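Local coordinates for protein outer membrane porin F (Pseudomonas aeruginosa, PDB 4RLC) that forms an eight-stranded beta-barrel in the outer membrane and, as a porin, probably lets small molecules cross it, at residues Leu58-Gly63 with Asn82-Asp87; Leu107-Ile112 with Gln124-Asn129; Ala144-Asp149 with Ala167-Gly172. All blocks are in the same frame, centred on the assembly; numbering follows the deposited sequence. Where two conformers were deposited one is given.

The three contacts follow one another along the chain without nesting or crossing, each pairing two consecutive strands of the barrel. Interaction 1 joins strands 56-66 and 80-91 across a connection that is partly unmodelled. Interaction 2 joins the long strands 98-115 and 120-137 of one hairpin. Interaction 3 closes the loop between strands 142-153 and 164-174, which also has a gap in the model. Interactions 1 and 2 share a seam, because strand 80-91 lies beside 98-115: N82 N meets N111 O and T84 O meets H109 N, both probable hydrogen bonds. Interaction 3 lies across the chain's centre from interaction 2 and touches neither of the others.

Interaction 1 (Leu58-Gly63 with Asn82-Asp87); sequences LALSYG and NLTSLD. With C8E ((hydroxyethyloxy)tri(ethyloxy)octane), chain C; C8E ((hydroxyethyloxy)tri(ethyloxy)octane), chain D.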
loop_
_atom_site.group_PDB
_atom_site.type_symbol
_atom_site.label_atom_id
_atom_site.label_comp_id
_atom_site.label_asym_id
_atom_site.label_seq_id
_atom_site.Cartn_x
_atom_site.Cartn_y
_atom_site.Cartn_z
ATOM N N LEU A 58 8.005 5.202 -6.734
ATOM C CA LEU A 58 7.725 5.848 -5.477
ATOM C C LEU A 58 6.201 6.024 -5.406
ATOM O O LEU A 58 5.590 6.442 -6.387
ATOM C CB LEU A 58 8.398 7.225 -5.433
ATOM C CG LEU A 58 9.911 7.222 -5.480
ATOM C CD1 LEU A 58 10.427 8.617 -5.141
ATOM C CD2 LEU A 58 10.461 6.178 -4.522
ATOM N N ALA A 59 5.576 5.655 -4.286
ATOM C CA ALA A 59 4.102 5.753 -4.191
ATOM C C ALA A 59 3.722 6.348 -2.866
ATOM O O ALA A 59 4.259 5.998 -1.783
ATOM C CB ALA A 59 3.467 4.354 -4.351
ATOM N N LEU A 60 2.740 7.217 -2.944
ATOM C CA LEU A 60 2.059 7.813 -1.826
ATOM C C LEU A 60 0.647 7.195 -1.758
ATOM O O LEU A 60 -0.134 7.183 -2.736
ATOM C CB LEU A 60 1.962 9.359 -2.120
ATOM C CG LEU A 60 1.195 10.159 -1.081
ATOM C CD1 LEU A 60 1.917 10.166 0.256
ATOM C CD2 LEU A 60 1.021 11.629 -1.617
ATOM N N SER A 61 0.302 6.670 -0.595
ATOM C CA SER A 61 -0.954 5.974 -0.372
ATOM C C SER A 61 -1.706 6.566 0.768
ATOM O O SER A 61 -1.125 7.074 1.759
ATOM C CB SER A 61 -0.644 4.487 0.028
ATOM O OG SER A 61 -0.013 3.889 -1.020
ATOM N N TYR A 62 -3.030 6.493 0.703
ATOM C CA TYR A 62 -3.870 6.855 1.803
ATOM C C TYR A 62 -4.990 5.845 1.952
ATOM O O TYR A 62 -5.622 5.521 0.979
ATOM C CB TYR A 62 -4.509 8.234 1.592
ATOM C CG TYR A 62 -5.447 8.622 2.717
ATOM C CD1 TYR A 62 -4.943 9.003 3.954
ATOM C CD2 TYR A 62 -6.843 8.600 2.558
ATOM C CE1 TYR A 62 -5.782 9.361 4.999
ATOM C CE2 TYR A 62 -7.674 8.903 3.611
ATOM C CZ TYR A 62 -7.143 9.332 4.806
ATOM O OH TYR A 62 -7.967 9.645 5.850
ATOM N N GLY A 63 -5.297 5.459 3.171
ATOM C CA GLY A 63 -6.330 4.466 3.428
ATOM C C GLY A 63 -7.054 4.746 4.719
ATOM O O GLY A 63 -6.493 5.421 5.623
ATOM N N ASN A 82 -6.892 6.205 9.980
ATOM C CA ASN A 82 -6.338 6.256 8.633
ATOM C C ASN A 82 -4.856 6.019 8.664
ATOM O O ASN A 82 -4.231 5.989 9.750
ATOM C CB ASN A 82 -6.687 7.561 7.948
ATOM C CG ASN A 82 -6.222 8.758 8.741
ATOM O OD1 ASN A 82 -5.031 8.936 8.958
ATOM N ND2 ASN A 82 -7.165 9.508 9.299
ATOM N N LEU A 83 -4.345 5.735 7.490
ATOM C CA LEU A 83 -2.941 5.427 7.307
ATOM C C LEU A 83 -2.422 6.110 6.045
ATOM O O LEU A 83 -2.982 5.874 4.943
ATOM C CB LEU A 83 -2.776 3.912 7.216
ATOM C CG LEU A 83 -1.364 3.336 7.118
ATOM C CD1 LEU A 83 -0.792 3.372 8.502
ATOM C CD2 LEU A 83 -1.354 1.889 6.650
ATOM N N THR A 84 -1.354 6.895 6.158
ATOM C CA THR A 84 -0.741 7.539 5.014
ATOM C C THR A 84 0.632 6.963 4.845
ATOM O O THR A 84 1.371 6.909 5.830
ATOM C CB THR A 84 -0.642 9.014 5.265
ATOM O OG1 THR A 84 -1.932 9.509 5.689
ATOM C CG2 THR A 84 -0.097 9.703 4.032
ATOM N N SER A 85 1.030 6.590 3.633
ATOM C CA SER A 85 2.278 5.877 3.499
ATOM C C SER A 85 3.072 6.333 2.282
ATOM O O SER A 85 2.489 6.743 1.266
ATOM C CB SER A 85 1.926 4.400 3.367
ATOM O OG SER A 85 3.055 3.613 3.355
ATOM N N LEU A 86 4.378 6.346 2.415
ATOM C CA LEU A 86 5.275 6.603 1.301
ATOM C C LEU A 86 6.153 5.389 1.209
ATOM O O LEU A 86 6.927 5.059 2.168
ATOM C CB LEU A 86 6.151 7.871 1.520
ATOM C CG LEU A 86 7.051 8.323 0.339
ATOM C CD1 LEU A 86 6.262 8.715 -0.890
ATOM C CD2 LEU A 86 7.866 9.546 0.745
ATOM N N ASP A 87 6.129 4.781 0.018
ATOM C CA ASP A 87 6.846 3.504 -0.182
ATOM C C ASP A 87 7.646 3.544 -1.469
ATOM O O ASP A 87 7.269 4.155 -2.448
ATOM C CB ASP A 87 5.877 2.315 -0.225
ATOM C CG ASP A 87 5.129 2.141 1.085
ATOM O OD1 ASP A 87 5.643 1.445 1.999
ATOM O OD2 ASP A 87 4.004 2.751 1.211
HETATM C C1 C8E C . -3.736 12.169 2.940
HETATM C C2 C8E C . -2.696 12.180 1.846
HETATM C C3 C8E C . -3.238 11.778 0.468
HETATM C C4 C8E C . -2.217 10.872 -0.199
HETATM C C5 C8E C . -2.541 10.447 -1.625
HETATM C C6 C8E C . -3.927 9.905 -1.872
HETATM C C7 C8E C . -3.932 9.179 -3.211
HETATM C C8 C8E C . -5.303 8.691 -3.665
HETATM O O9 C8E C . -5.295 8.621 -5.108
HETATM C C10 C8E C . -5.985 7.537 -5.755
HETATM C C11 C8E C . -7.460 7.846 -6.024
HETATM O O12 C8E C . -8.079 6.884 -6.914
HETATM C C13 C8E C . -8.523 5.669 -6.304
HETATM C C14 C8E C . -9.819 5.873 -5.525
HETATM O O15 C8E C . -9.739 5.196 -4.267
HETATM C C16 C8E C . -10.978 5.027 -3.586
HETATM C C17 C8E C . -10.934 3.672 -2.928
HETATM O O18 C8E C . -11.697 3.673 -1.738
HETATM C C1 C8E D . 4.192 14.769 -1.830
HETATM C C2 C8E D . 4.499 14.378 -0.396
HETATM C C3 C8E D . 3.648 15.163 0.602
HETATM C C4 C8E D . 2.392 14.400 1.020
HETATM C C5 C8E D . 2.433 13.974 2.491
HETATM C C6 C8E D . 3.394 12.801 2.732
HETATM C C7 C8E D . 3.644 12.544 4.218
HETATM C C8 C8E D . 3.147 11.180 4.671
HETATM O O9 C8E D . 4.173 10.199 4.555
HETATM C C10 C8E D . 4.119 9.130 5.514
HETATM C C11 C8E D . 5.357 9.058 6.404
HETATM O O12 C8E D . 5.163 9.765 7.613
HETATM C C13 C8E D . 5.979 9.354 8.707
HETATM C C14 C8E D . 5.797 10.300 9.897
HETATM O O HOH W 1 2.496 3.980 -0.456
#
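The ring of Y62 reaches across to the neighbouring strand and touches two residues there, N82 and T84. T84 OG1 sits at the ring edge, in its plane, 3.5 Å from Y62 CD1. Farther along the ring, Y62 OH comes to 3.2 Å from N82 CB, with ring and amide planes 37° apart. The ring gets there because CG lies anti to the backbone N (chi1 178°). The polar ends of this pair are held elsewhere, Y62 OH by E64 and N82 OD1 by N111, so what they share is mainly van der Waals contact. On the same outward face L60 CD1 leans over S85 O at 3.6 Å, and L86 CD1 does the same to A59 O at 3.5 Å. Octyl carbons of two detergent molecules lie against this surface, C4 of the chain C molecule coming within 3.6 Å of L60 CG, much as lipid tails might.

Under these side chains the backbones form an antiparallel ladder, with A59-D87, S61-S85 and G63-L83 as hydrogen-bonded pairs, each making both of its N-H...O bonds. The L60-L86 and Y62-T84 pairs between them are non-hydrogen-bonded.

The other face looks into the barrel and carries a polar cluster, S61, S85 and D87, beside A59 and L83. One water sits between S61 OG (2.6 Å), D87 OD2 and A59 O, the last 3.0 Å from it. S85 OG also bonds D87 OD2, though the modelled separation of 2.5 Å is doubtfully short.

Strand 42-51 flanks 58-63 on one side, bonding L58, L60 and Y62 to Y50, I48 and G46. Strand 98-115 flanks 82-87 on the other, where L83 packs on A108 and Q110.

Interaction 2 (Leu107-Ile112 with Gln124-Asn129); sequences LAHQNI and QMTMAN. With C8E ((hydroxyethyloxy)tri(ethyloxy)octane), chain D.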
loop_
_atom_site.group_PDB
_atom_site.type_symbol
_atom_site.label_atom_id
_atom_site.label_comp_id
_atom_site.label_asym_id
_atom_site.label_seq_id
_atom_site.Cartn_x
_atom_site.Cartn_y
_atom_site.Cartn_z
ATOM N N LEU A 107 7.651 4.106 4.913
ATOM C CA LEU A 107 7.281 4.599 6.187
ATOM C C LEU A 107 5.810 5.030 6.120
ATOM O O LEU A 107 5.331 5.516 5.081
ATOM C CB LEU A 107 8.103 5.842 6.470
ATOM C CG LEU A 107 9.590 5.616 6.781
ATOM C CD1 LEU A 107 10.240 6.998 6.927
ATOM C CD2 LEU A 107 9.763 4.780 8.025
ATOM N N ALA A 108 5.119 4.866 7.246
ATOM C CA ALA A 108 3.729 5.169 7.347
ATOM C C ALA A 108 3.419 5.944 8.597
ATOM O O ALA A 108 4.120 5.870 9.607
ATOM C CB ALA A 108 2.843 3.884 7.307
ATOM N N HIS A 109 2.346 6.713 8.533
ATOM C CA HIS A 109 1.843 7.399 9.671
ATOM C C HIS A 109 0.388 7.005 9.866
ATOM O O HIS A 109 -0.445 7.096 8.906
ATOM C CB HIS A 109 1.987 8.936 9.453
ATOM C CG HIS A 109 1.539 9.761 10.599
ATOM N ND1 HIS A 109 2.349 10.069 11.673
ATOM C CD2 HIS A 109 0.334 10.325 10.865
ATOM C CE1 HIS A 109 1.667 10.797 12.547
ATOM N NE2 HIS A 109 0.444 10.972 12.073
ATOM N N GLN A 110 0.058 6.539 11.072
ATOM C CA GLN A 110 -1.260 6.041 11.371
ATOM C C GLN A 110 -1.924 6.992 12.358
ATOM O O GLN A 110 -1.268 7.496 13.308
ATOM C CB GLN A 110 -1.076 4.613 11.970
ATOM C CG GLN A 110 -2.333 3.862 12.312
ATOM C CD GLN A 110 -2.041 2.534 13.000
ATOM O OE1 GLN A 110 -2.187 1.463 12.415
ATOM N NE2 GLN A 110 -1.623 2.603 14.197
ATOM N N ASN A 111 -3.194 7.304 12.134
ATOM C CA ASN A 111 -3.968 8.117 13.070
ATOM C C ASN A 111 -5.181 7.302 13.419
ATOM O O ASN A 111 -5.963 6.941 12.516
ATOM C CB ASN A 111 -4.490 9.416 12.462
ATOM C CG ASN A 111 -3.439 10.374 12.079
ATOM O OD1 ASN A 111 -2.764 10.956 12.922
ATOM N ND2 ASN A 111 -3.306 10.597 10.807
ATOM N N ILE A 112 -5.347 6.988 14.692
ATOM C CA ILE A 112 -6.439 6.122 15.135
ATOM C C ILE A 112 -7.209 6.820 16.261
ATOM O O ILE A 112 -6.615 7.400 17.163
ATOM C CB ILE A 112 -5.877 4.769 15.629
ATOM C CG1 ILE A 112 -5.619 3.858 14.426
ATOM C CG2 ILE A 112 -6.854 4.082 16.556
ATOM C CD1 ILE A 112 -4.782 2.649 14.774
ATOM N N GLN A 124 -1.423 8.795 17.311
ATOM C CA GLN A 124 -0.753 8.964 16.047
ATOM C C GLN A 124 0.537 8.197 16.173
ATOM O O GLN A 124 1.227 8.356 17.190
ATOM C CB GLN A 124 -0.364 10.399 15.880
ATOM C CG GLN A 124 -1.490 11.322 15.537
ATOM C CD GLN A 124 -1.018 12.732 15.347
ATOM O OE1 GLN A 124 0.112 12.972 14.909
ATOM N NE2 GLN A 124 -1.884 13.690 15.671
ATOM N N MET A 125 0.945 7.474 15.136
ATOM C CA MET A 125 2.143 6.659 15.262
ATOM C C MET A 125 2.856 6.576 13.913
ATOM O O MET A 125 2.189 6.559 12.881
ATOM C CB MET A 125 1.680 5.320 15.717
ATOM C CG MET A 125 2.740 4.318 15.921
ATOM S SD MET A 125 2.051 2.704 16.384
ATOM C CE MET A 125 3.544 2.073 17.129
ATOM N N THR A 126 4.180 6.543 13.926
ATOM C CA THR A 126 4.970 6.303 12.692
ATOM C C THR A 126 5.427 4.860 12.684
ATOM O O THR A 126 5.851 4.377 13.712
ATOM C CB THR A 126 6.182 7.257 12.652
ATOM O OG1 THR A 126 5.693 8.596 12.614
ATOM C CG2 THR A 126 7.072 6.981 11.429
ATOM N N MET A 127 5.348 4.152 11.542
ATOM C CA MET A 127 5.724 2.728 11.497
ATOM C C MET A 127 6.535 2.501 10.209
ATOM O O MET A 127 6.539 3.329 9.306
ATOM C CB MET A 127 4.461 1.887 11.494
ATOM C CG MET A 127 3.613 2.094 12.730
ATOM S SD MET A 127 2.090 1.154 12.539
ATOM C CE MET A 127 1.685 1.479 10.839
ATOM N N ALA A 128 7.300 1.422 10.193
ATOM C CA ALA A 128 8.043 1.031 9.017
ATOM C C ALA A 128 7.237 -0.011 8.312
ATOM O O ALA A 128 6.595 -0.857 8.983
ATOM C CB ALA A 128 9.378 0.432 9.413
ATOM N N ASN A 129 7.336 -0.037 6.992
ATOM C CA ASN A 129 6.575 -0.977 6.159
ATOM C C ASN A 129 7.491 -1.846 5.382
ATOM O O ASN A 129 8.450 -1.358 4.873
ATOM C CB ASN A 129 5.760 -0.263 5.062
ATOM C CG ASN A 129 4.789 0.694 5.597
ATOM O OD1 ASN A 129 4.293 0.522 6.718
ATOM N ND2 ASN A 129 4.497 1.740 4.821
HETATM C C1 C8E D . 4.192 14.769 -1.830
HETATM C C2 C8E D . 4.499 14.378 -0.396
HETATM C C3 C8E D . 3.648 15.163 0.602
HETATM C C4 C8E D . 2.392 14.400 1.020
HETATM C C5 C8E D . 2.433 13.974 2.491
HETATM C C6 C8E D . 3.394 12.801 2.732
HETATM C C7 C8E D . 3.644 12.544 4.218
HETATM C C8 C8E D . 3.147 11.180 4.671
HETATM O O9 C8E D . 4.173 10.199 4.555
HETATM C C10 C8E D . 4.119 9.130 5.514
HETATM C C11 C8E D . 5.357 9.058 6.404
HETATM O O12 C8E D . 5.163 9.765 7.613
HETATM C C13 C8E D . 5.979 9.354 8.707
HETATM C C14 C8E D . 5.797 10.300 9.897
#
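A108 and M127, and then Q110 and M125, are the hydrogen-bonded pairs of this antiparallel beta hairpin in the barrel wall. All four backbone N-H groups are used across the strands. The straightest bond is Q110 N to M125 O, 2.8 Å with an N-H...O angle of 171°. At the non-hydrogen-bonded positions of 107-112 the backbone turns to the other side: H109 bonds with T84, and N111 with N82, both on strand 80-91. On the opposite flank A128 bonds with Y152.

The side chains are less evenly served. H109, its CG anti to the backbone N, lays its ring toward the partner strand, where T126 OG1 lies at the ring edge and in its plane. H109 NE2 gives a weak bond to N111 OD1, 3.3 Å long, and also lies 3.5 Å from Q124 OE1, the Q124 amide being turned 71° from the ring. H109 ND1 is buried by the contact and has no partner in the model. The other end of the N111 amide, ND2, is satisfied by N82.

On the face toward the barrel interior, N129 lays its amide against the A108 methyl, with N129 ND2 3.7 Å from A108 CB. That nitrogen is satisfied by D87 OD1, while N129 OD1 is a second buried atom lacking a partner. M127, bent at chi3, tucks its CE beside A108 CB at 4.4 Å, and its chain also packs on L83.

Outside, C14 of the chain D detergent comes within 3.2 Å of T126 OG1. At the far end N111 and Q124 run side by side, amide planes 79° apart, with N111 OD1 pressed to 2.9 Å from Q124 CG.

Interaction 3 (Ala144-Asp149 with Ala167-Gly172); sequences AKASLD and AGLGVG. With C8E ((hydroxyethyloxy)tri(ethyloxy)octane), chain E; C8E ((hydroxyethyloxy)tri(ethyloxy)octane), chain F.
L169 folds its CD2 methyl over the opposite strand, 3.5 Å from K145 O and 4.2 Å from the A146 methyl CB. With chi1 at -73° its CG stands anti to its own carbonyl carbon, which lets that branch lean across while C14 of the chain E detergent packs against CG from outside. A second apolar pair on this face, L148 CD2 and A167 CB, meets at 4.1 Å.

The ladder beneath is antiparallel, with K145-G170 and S147-G168 as the hydrogen-bonded pairs and four N-H...O bonds between them. The strands are twisted, 157° between their directions.

The inward face is mixed. S147 OG, placed between backbone N and carbonyl carbon (chi1 59°), lies close over the side-chain-less G168, and a water 2.6 Å from S147 OG donates a weak bond to L169 O. The extended K145 chain starts with its CB over G170, 3.8 Å from G170 O, then leaves the partner strand for the barrel interior, where K145 NZ forms a salt bridge with E24 of strand 21-30.

The chemistry of the contact thus divides as expected for a membrane barrel: leucine and alanine methyls lie toward detergent, while the serine hydroxyl, its water and the lysine salt bridge lie toward the interior.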
loop_
_atom_site.group_PDB
_atom_site.type_symbol
_atom_site.label_atom_id
_atom_site.label_comp_id
_atom_site.label_asym_id
_atom_site.label_seq_id
_atom_site.Cartn_x
_atom_site.Cartn_y
_atom_site.Cartn_z
ATOM N N ALA A 144 -4.034 -5.715 -12.026
ATOM C CA ALA A 144 -4.586 -6.141 -10.783
ATOM C C ALA A 144 -3.364 -6.575 -9.904
ATOM O O ALA A 144 -2.330 -7.003 -10.450
ATOM C CB ALA A 144 -5.527 -7.302 -11.014
ATOM N N LYS A 145 -3.510 -6.428 -8.625
ATOM C CA LYS A 145 -2.390 -6.688 -7.664
ATOM C C LYS A 145 -2.871 -7.516 -6.489
ATOM O O LYS A 145 -3.993 -7.348 -6.010
ATOM C CB LYS A 145 -1.921 -5.298 -7.169
ATOM C CG LYS A 145 -0.963 -5.192 -6.008
ATOM C CD LYS A 145 -0.588 -3.720 -5.850
ATOM C CE LYS A 145 -0.187 -3.262 -4.460
ATOM N NZ LYS A 145 0.321 -1.844 -4.575
ATOM N N ALA A 146 -2.039 -8.483 -6.022
ATOM C CA ALA A 146 -2.267 -9.162 -4.758
ATOM C C ALA A 146 -1.045 -8.914 -3.883
ATOM O O ALA A 146 0.075 -8.997 -4.404
ATOM C CB ALA A 146 -2.294 -10.688 -4.996
ATOM N N SER A 147 -1.240 -8.535 -2.621
ATOM C CA SER A 147 -0.149 -8.006 -1.794
ATOM C C SER A 147 -0.117 -8.634 -0.398
ATOM O O SER A 147 -1.166 -9.024 0.138
ATOM C CB SER A 147 -0.389 -6.448 -1.635
ATOM O OG SER A 147 -1.638 -6.105 -1.022
ATOM N N LEU A 148 1.082 -8.660 0.192
ATOM C CA LEU A 148 1.321 -8.917 1.612
ATOM C C LEU A 148 2.134 -7.784 2.170
ATOM O O LEU A 148 3.129 -7.404 1.540
ATOM C CB LEU A 148 2.163 -10.197 1.757
ATOM C CG LEU A 148 1.500 -11.462 1.297
ATOM C CD1 LEU A 148 2.501 -12.615 1.399
ATOM C CD2 LEU A 148 0.236 -11.761 2.122
ATOM N N ASP A 149 1.699 -7.156 3.260
ATOM C CA ASP A 149 2.415 -6.042 3.806
ATOM C C ASP A 149 2.543 -6.251 5.318
ATOM O O ASP A 149 1.563 -6.600 5.942
ATOM C CB ASP A 149 1.662 -4.714 3.559
ATOM C CG ASP A 149 1.560 -4.332 2.075
ATOM O OD1 ASP A 149 2.594 -3.890 1.533
ATOM O OD2 ASP A 149 0.445 -4.416 1.435
ATOM N N ALA A 167 -3.088 -8.859 4.131
ATOM C CA ALA A 167 -3.159 -9.318 2.766
ATOM C C ALA A 167 -4.156 -8.455 2.015
ATOM O O ALA A 167 -5.161 -8.060 2.550
ATOM C CB ALA A 167 -3.694 -10.719 2.704
ATOM N N GLY A 168 -3.910 -8.281 0.738
ATOM C CA GLY A 168 -4.752 -7.317 0.021
ATOM C C GLY A 168 -4.803 -7.527 -1.446
ATOM O O GLY A 168 -4.020 -8.282 -2.026
ATOM N N LEU A 169 -5.674 -6.722 -2.091
ATOM C CA LEU A 169 -5.836 -6.738 -3.506
ATOM C C LEU A 169 -5.904 -5.237 -3.925
ATOM O O LEU A 169 -6.144 -4.371 -3.105
ATOM C CB LEU A 169 -7.161 -7.357 -3.954
ATOM C CG LEU A 169 -7.259 -8.870 -3.813
ATOM C CD1 LEU A 169 -8.674 -9.319 -4.152
ATOM C CD2 LEU A 169 -6.347 -9.538 -4.756
ATOM N N GLY A 170 -5.495 -4.987 -5.132
ATOM C CA GLY A 170 -5.655 -3.637 -5.686
ATOM C C GLY A 170 -5.769 -3.690 -7.197
ATOM O O GLY A 170 -5.567 -4.697 -7.847
ATOM N N VAL A 171 -6.200 -2.542 -7.766
ATOM C CA VAL A 171 -6.315 -2.458 -9.193
ATOM C C VAL A 171 -5.824 -1.059 -9.569
ATOM O O VAL A 171 -5.876 -0.158 -8.728
ATOM C CB VAL A 171 -7.765 -2.639 -9.667
ATOM C CG1 VAL A 171 -8.333 -3.921 -9.155
ATOM C CG2 VAL A 171 -8.694 -1.567 -9.220
ATOM N N GLY A 172 -5.284 -0.956 -10.749
ATOM C CA GLY A 172 -4.787 0.375 -11.170
ATOM C C GLY A 172 -4.592 0.569 -12.617
ATOM O O GLY A 172 -4.805 -0.335 -13.426
HETATM O O12 C8E E . -5.753 -11.897 -1.411
HETATM C C13 C8E E . -6.920 -12.269 -0.684
HETATM C C14 C8E E . -7.950 -11.146 -0.603
HETATM O O15 C8E E . -7.455 -10.043 0.167
HETATM C C16 C8E E . -8.396 -9.460 1.032
HETATM C C17 C8E E . -8.757 -8.066 0.578
HETATM O O18 C8E E . -9.966 -7.745 1.236
HETATM C C19 C8E E . -10.063 -6.455 1.760
HETATM C C20 C8E E . -11.414 -6.247 2.361
HETATM O O21 C8E E . -11.943 -7.432 2.957
HETATM C C6 C8E F . 7.165 -18.222 -15.196
HETATM C C7 C8E F . 5.743 -18.767 -14.984
HETATM C C8 C8E F . 4.631 -17.775 -15.345
HETATM O O9 C8E F . 3.522 -17.916 -14.444
HETATM C C10 C8E F . 2.686 -16.753 -14.302
HETATM C C11 C8E F . 1.245 -17.186 -14.550
HETATM O O12 C8E F . 0.297 -16.168 -14.234
HETATM C C13 C8E F . 0.239 -15.820 -12.848
HETATM C C14 C8E F . -1.199 -15.459 -12.515
HETATM O O15 C8E F . -1.249 -14.923 -11.189
HETATM C C16 C8E F . -1.092 -13.500 -11.099
HETATM C C17 C8E F . -2.034 -12.932 -10.043
HETATM O O18 C8E F . -1.823 -11.521 -9.932
HETATM C C19 C8E F . -2.611 -10.893 -8.946
HETATM C C20 C8E F . -3.906 -10.519 -9.584
HETATM O O21 C8E F . -4.996 -10.891 -8.762
HETATM O O HOH W 2 -3.175 -4.237 -1.922
#